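Local coordinates for phenolpthiocerol synthesis type-I polyketide synthase ppsA (Mycobacterium bovis, PDB 7AKC), which supplies extender units as the acyltransferase domain of a modular polyketide synthase that probably builds the lipid core of phthiocerols and phenolphthiocerols, at residues 168-180 against 263-275. Residues are numbered along the deposited sequence; the frame is centred on the assembly and turned at random.
With NA (sodium ion), chain B.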
loop_
_atom_site.group_PDB
_atom_site.type_symbol
_atom_site.label_atom_id
_atom_site.label_comp_id
_atom_site.label_asym_id
_atom_site.label_seq_id
_atom_site.Cartn_x
_atom_site.Cartn_y
_atom_site.Cartn_z
ATOM N N PRO A 168 9.261 -5.360 -20.502
ATOM C CA PRO A 168 8.948 -3.904 -20.408
ATOM C C PRO A 168 7.664 -3.561 -19.688
ATOM O O PRO A 168 7.562 -2.474 -19.114
ATOM C CB PRO A 168 8.863 -3.441 -21.882
ATOM C CG PRO A 168 8.895 -4.721 -22.707
ATOM C CD PRO A 168 9.556 -5.771 -21.891
ATOM N N GLN A 169 6.680 -4.486 -19.736
ATOM C CA GLN A 169 5.388 -4.205 -19.100
ATOM C C GLN A 169 5.256 -4.694 -17.658
ATOM O O GLN A 169 4.222 -4.448 -17.030
ATOM C CB GLN A 169 4.244 -4.773 -19.936
ATOM C CG GLN A 169 3.995 -4.067 -21.234
ATOM C CD GLN A 169 2.825 -4.761 -21.913
ATOM O OE1 GLN A 169 3.001 -5.801 -22.594
ATOM N NE2 GLN A 169 1.608 -4.213 -21.744
ATOM N N VAL A 170 6.301 -5.347 -17.113
ATOM C CA VAL A 170 6.275 -5.818 -15.729
ATOM C C VAL A 170 7.252 -4.997 -14.923
ATOM O O VAL A 170 8.420 -4.915 -15.287
ATOM C CB VAL A 170 6.614 -7.318 -15.589
ATOM C CG1 VAL A 170 6.621 -7.697 -14.112
ATOM C CG2 VAL A 170 5.581 -8.167 -16.370
ATOM N N THR A 171 6.789 -4.450 -13.783
ATOM C CA THR A 171 7.670 -3.681 -12.923
ATOM C C THR A 171 7.593 -4.160 -11.496
ATOM O O THR A 171 6.662 -4.892 -11.104
ATOM C CB THR A 171 7.352 -2.158 -13.090
ATOM O OG1 THR A 171 5.965 -1.946 -12.822
ATOM C CG2 THR A 171 7.716 -1.650 -14.497
ATOM N N LEU A 172 8.556 -3.732 -10.685
ATOM C CA LEU A 172 8.566 -4.016 -9.267
ATOM C C LEU A 172 7.441 -3.129 -8.709
ATOM O O LEU A 172 7.434 -1.913 -8.921
ATOM C CB LEU A 172 9.931 -3.626 -8.694
ATOM C CG LEU A 172 10.178 -4.061 -7.265
ATOM C CD1 LEU A 172 11.701 -4.177 -6.959
ATOM C CD2 LEU A 172 9.573 -3.093 -6.282
ATOM N N GLY A 173 6.446 -3.770 -8.141
ATOM C CA GLY A 173 5.257 -3.097 -7.633
ATOM C C GLY A 173 5.335 -2.743 -6.155
ATOM O O GLY A 173 4.849 -1.674 -5.765
ATOM N N ILE A 174 5.804 -3.675 -5.303
ATOM C CA ILE A 174 5.843 -3.402 -3.840
ATOM C C ILE A 174 7.090 -3.967 -3.212
ATOM O O ILE A 174 7.470 -5.114 -3.478
ATOM C CB ILE A 174 4.605 -3.997 -3.095
ATOM C CG1 ILE A 174 3.272 -3.616 -3.767
ATOM C CG2 ILE A 174 4.582 -3.642 -1.563
ATOM C CD1 ILE A 174 2.002 -4.330 -3.096
ATOM N N TYR A 175 7.774 -3.104 -2.382
ATOM C CA TYR A 175 8.923 -3.563 -1.614
ATOM C C TYR A 175 8.327 -4.058 -0.289
ATOM O O TYR A 175 8.034 -3.233 0.592
ATOM C CB TYR A 175 9.945 -2.435 -1.345
ATOM C CG TYR A 175 10.606 -1.866 -2.573
ATOM C CD1 TYR A 175 10.035 -0.803 -3.265
ATOM C CD2 TYR A 175 11.853 -2.326 -2.992
ATOM C CE1 TYR A 175 10.684 -0.222 -4.352
ATOM C CE2 TYR A 175 12.508 -1.750 -4.074
ATOM C CZ TYR A 175 11.930 -0.688 -4.738
ATOM O OH TYR A 175 12.559 -0.160 -5.825
ATOM N N ASN A 176 8.016 -5.345 -0.185
ATOM C CA ASN A 176 7.399 -5.883 1.037
ATOM C C ASN A 176 8.326 -5.896 2.213
ATOM O O ASN A 176 8.020 -5.387 3.275
ATOM C CB ASN A 176 6.830 -7.291 0.800
ATOM C CG ASN A 176 5.359 -7.284 0.621
ATOM O OD1 ASN A 176 4.772 -6.287 0.232
ATOM N ND2 ASN A 176 4.719 -8.414 0.863
ATOM N N SER A 177 9.474 -6.544 2.016
ATOM C CA SER A 177 10.471 -6.732 3.039
ATOM C C SER A 177 11.753 -7.161 2.286
ATOM O O SER A 177 11.749 -7.290 1.048
ATOM C CB SER A 177 9.979 -7.789 4.036
ATOM O OG SER A 177 9.951 -9.076 3.423
ATOM N N PRO A 178 12.878 -7.274 2.974
ATOM C CA PRO A 178 14.139 -7.541 2.269
ATOM C C PRO A 178 14.148 -8.743 1.348
ATOM O O PRO A 178 14.769 -8.671 0.309
ATOM C CB PRO A 178 15.158 -7.694 3.407
ATOM C CG PRO A 178 14.577 -6.790 4.488
ATOM C CD PRO A 178 13.097 -7.035 4.418
ATOM N N ARG A 179 13.448 -9.817 1.702
ATOM C CA ARG A 179 13.455 -11.050 0.919
ATOM C C ARG A 179 12.122 -11.338 0.219
ATOM O O ARG A 179 11.907 -12.471 -0.210
ATOM C CB ARG A 179 13.794 -12.233 1.840
ATOM C CG ARG A 179 15.094 -12.034 2.578
ATOM C CD ARG A 179 16.231 -12.471 1.678
ATOM N N GLN A 180 11.213 -10.356 0.179
ATOM C CA GLN A 180 9.897 -10.541 -0.436
ATOM C C GLN A 180 9.599 -9.323 -1.276
ATOM O O GLN A 180 9.519 -8.206 -0.741
ATOM C CB GLN A 180 8.823 -10.558 0.646
ATOM C CG GLN A 180 8.672 -11.828 1.432
ATOM C CD GLN A 180 7.212 -11.958 1.795
ATOM O OE1 GLN A 180 6.516 -10.967 2.168
ATOM N NE2 GLN A 180 6.708 -13.161 1.664
ATOM N N ASN A 263 1.188 8.135 -6.957
ATOM C CA ASN A 263 1.060 7.017 -6.020
ATOM C C ASN A 263 0.538 5.736 -6.681
ATOM O O ASN A 263 1.024 4.635 -6.382
ATOM C CB ASN A 263 0.196 7.427 -4.810
ATOM C CG ASN A 263 -0.290 6.269 -3.998
ATOM O OD1 ASN A 263 -1.373 5.719 -4.270
ATOM N ND2 ASN A 263 0.538 5.813 -3.069
ATOM N N MET A 264 -0.417 5.894 -7.589
ATOM C CA MET A 264 -1.022 4.714 -8.266
ATOM C C MET A 264 -0.034 4.048 -9.241
ATOM O O MET A 264 -0.214 2.866 -9.500
ATOM C CB MET A 264 -2.307 5.120 -9.001
ATOM C CG MET A 264 -2.081 5.871 -10.281
ATOM S SD MET A 264 -3.619 6.520 -10.953
ATOM C CE MET A 264 -4.661 5.070 -10.850
ATOM N N ARG A 265 0.965 4.773 -9.739
ATOM C CA ARG A 265 1.926 4.219 -10.734
ATOM C C ARG A 265 3.220 3.783 -10.047
ATOM O O ARG A 265 3.729 2.715 -10.385
ATOM C CB ARG A 265 2.253 5.279 -11.788
ATOM C CG ARG A 265 3.420 4.955 -12.704
ATOM C CD ARG A 265 3.195 3.669 -13.463
ATOM N NE ARG A 265 4.346 3.337 -14.280
ATOM C CZ ARG A 265 5.357 2.578 -13.889
ATOM N NH1 ARG A 265 5.369 2.046 -12.680
ATOM N NH2 ARG A 265 6.353 2.347 -14.719
ATOM N N ASN A 266 3.735 4.601 -9.123
ATOM C CA ASN A 266 5.024 4.290 -8.523
ATOM C C ASN A 266 5.001 2.986 -7.754
ATOM O O ASN A 266 3.954 2.598 -7.224
ATOM C CB ASN A 266 5.409 5.399 -7.530
ATOM C CG ASN A 266 6.076 6.590 -8.156
ATOM O OD1 ASN A 266 6.117 6.750 -9.379
ATOM N ND2 ASN A 266 6.558 7.492 -7.311
ATOM N N PRO A 267 6.169 2.344 -7.588
ATOM C CA PRO A 267 6.244 1.222 -6.645
ATOM C C PRO A 267 5.827 1.682 -5.229
ATOM O O PRO A 267 5.814 2.885 -4.897
ATOM C CB PRO A 267 7.744 0.857 -6.605
ATOM C CG PRO A 267 8.393 1.633 -7.619
ATOM C CD PRO A 267 7.481 2.711 -8.132
ATOM N N VAL A 268 5.441 0.724 -4.411
ATOM C CA VAL A 268 5.012 0.992 -3.015
ATOM C C VAL A 268 6.234 0.749 -2.117
ATOM O O VAL A 268 6.695 -0.407 -2.003
ATOM C CB VAL A 268 3.896 0.023 -2.617
ATOM C CG1 VAL A 268 3.521 0.235 -1.142
ATOM C CG2 VAL A 268 2.677 0.161 -3.542
ATOM N N HIS A 269 6.785 1.822 -1.538
ATOM C CA HIS A 269 8.016 1.761 -0.731
ATOM C C HIS A 269 7.690 1.383 0.706
ATOM O O HIS A 269 7.912 2.155 1.633
ATOM C CB HIS A 269 8.798 3.114 -0.865
ATOM C CG HIS A 269 9.176 3.427 -2.285
ATOM N ND1 HIS A 269 8.299 4.053 -3.166
ATOM C CD2 HIS A 269 10.290 3.054 -2.976
ATOM C CE1 HIS A 269 8.927 4.097 -4.339
ATOM N NE2 HIS A 269 10.142 3.543 -4.263
ATOM N N PHE A 270 7.042 0.224 0.884
ATOM C CA PHE A 270 6.536 -0.199 2.191
ATOM C C PHE A 270 7.632 -0.545 3.147
ATOM O O PHE A 270 7.681 -0.009 4.268
ATOM C CB PHE A 270 5.571 -1.384 1.997
ATOM C CG PHE A 270 4.892 -1.795 3.280
ATOM C CD1 PHE A 270 4.002 -0.939 3.923
ATOM C CD2 PHE A 270 5.145 -3.029 3.849
ATOM C CE1 PHE A 270 3.377 -1.312 5.101
ATOM C CE2 PHE A 270 4.575 -3.378 5.070
ATOM C CZ PHE A 270 3.678 -2.522 5.690
ATOM N N GLN A 271 8.578 -1.443 2.722
ATOM C CA GLN A 271 9.707 -1.758 3.597
ATOM C C GLN A 271 10.458 -0.478 4.093
ATOM O O GLN A 271 10.784 -0.340 5.265
ATOM C CB GLN A 271 10.666 -2.637 2.796
ATOM C CG GLN A 271 11.973 -2.877 3.550
ATOM C CD GLN A 271 12.972 -3.609 2.705
ATOM O OE1 GLN A 271 12.630 -4.398 1.832
ATOM N NE2 GLN A 271 14.248 -3.334 2.960
ATOM N N GLN A 272 10.692 0.450 3.180
ATOM C CA GLN A 272 11.427 1.672 3.483
ATOM C C GLN A 272 10.672 2.524 4.481
ATOM O O GLN A 272 11.301 3.074 5.380
ATOM C CB GLN A 272 11.695 2.484 2.189
ATOM C CG GLN A 272 12.564 1.767 1.121
ATOM C CD GLN A 272 11.779 0.869 0.176
ATOM O OE1 GLN A 272 10.616 0.537 0.380
ATOM N NE2 GLN A 272 12.415 0.496 -0.917
ATOM N N ALA A 273 9.325 2.642 4.343
ATOM C CA ALA A 273 8.553 3.432 5.306
ATOM C C ALA A 273 8.538 2.762 6.691
ATOM O O ALA A 273 8.745 3.424 7.699
ATOM C CB ALA A 273 7.118 3.632 4.797
ATOM N N ILE A 274 8.317 1.438 6.752
ATOM C CA ILE A 274 8.324 0.716 8.034
ATOM C C ILE A 274 9.715 0.856 8.715
ATOM O O ILE A 274 9.794 1.128 9.908
ATOM C CB ILE A 274 8.010 -0.788 7.762
ATOM C CG1 ILE A 274 6.546 -0.991 7.291
ATOM C CG2 ILE A 274 8.302 -1.670 9.005
ATOM C CD1 ILE A 274 5.441 -0.536 8.373
ATOM N N ALA A 275 10.793 0.645 7.966
ATOM C CA ALA A 275 12.154 0.751 8.498
ATOM C C ALA A 275 12.412 2.141 9.068
ATOM O O ALA A 275 13.055 2.286 10.112
ATOM C CB ALA A 275 13.167 0.454 7.402
HETATM NA NA NA B . 10.327 -4.720 -16.443
HETATM O O HOH W 1 9.883 -2.397 -17.151
HETATM O O HOH W 2 6.249 -0.123 -10.539
HETATM O O HOH W 3 11.891 3.038 -6.253
HETATM O O HOH W 4 11.490 -3.486 -14.829
HETATM O O HOH W 5 11.865 -3.732 -17.947
#
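A single beta bridge between Ile174 and Val268 joins the edge strand 171-177 of the antiparallel sheet to the connection between helices 257-265 and 270-278. Val268 N donates to Gly173 O (2.8 Å), and Tyr175 N returns a nearly straight bond of 172° to Val268 O. Beyond the bridge Tyr175 O, which Phe270 CB also approaches, accepts Gln271 N at 2.8 Å, a donor from the first turn of the helix with His269 at its N-cap position. The junction thus joins the small antiparallel subdomain of the acyltransferase fold to the larger part built on the parallel sheet. The two bridge side chains run alongside each other, Ile174 CG1 touching Val268 CG2 at 3.8 Å. With CG anti to its carbonyl carbon (chi1 -64°), Tyr175 carries its ring beside His269, Tyr175 CE1 touching Pro267 CB at 3.9 Å. The His269 ring is inclined 25° to that of Tyr175 but strongly displaced, so that they meet at their margins, Tyr175 CE1 3.6 Å from His269 CD2, while His269 ND1 is hydrogen-bonded to Thr244 O. Leu172 CD2 sits over one face of the tyrosine, 3.6 Å above the plane, and the end of the Gln272 side chain over the other. Farther back along the strand, one water accepts from Thr171 OG1, donates to Leu172 O at 2.7 Å and weakly accepts from NH1 of Arg265, a residue whose NE forms a salt bridge with Asp219.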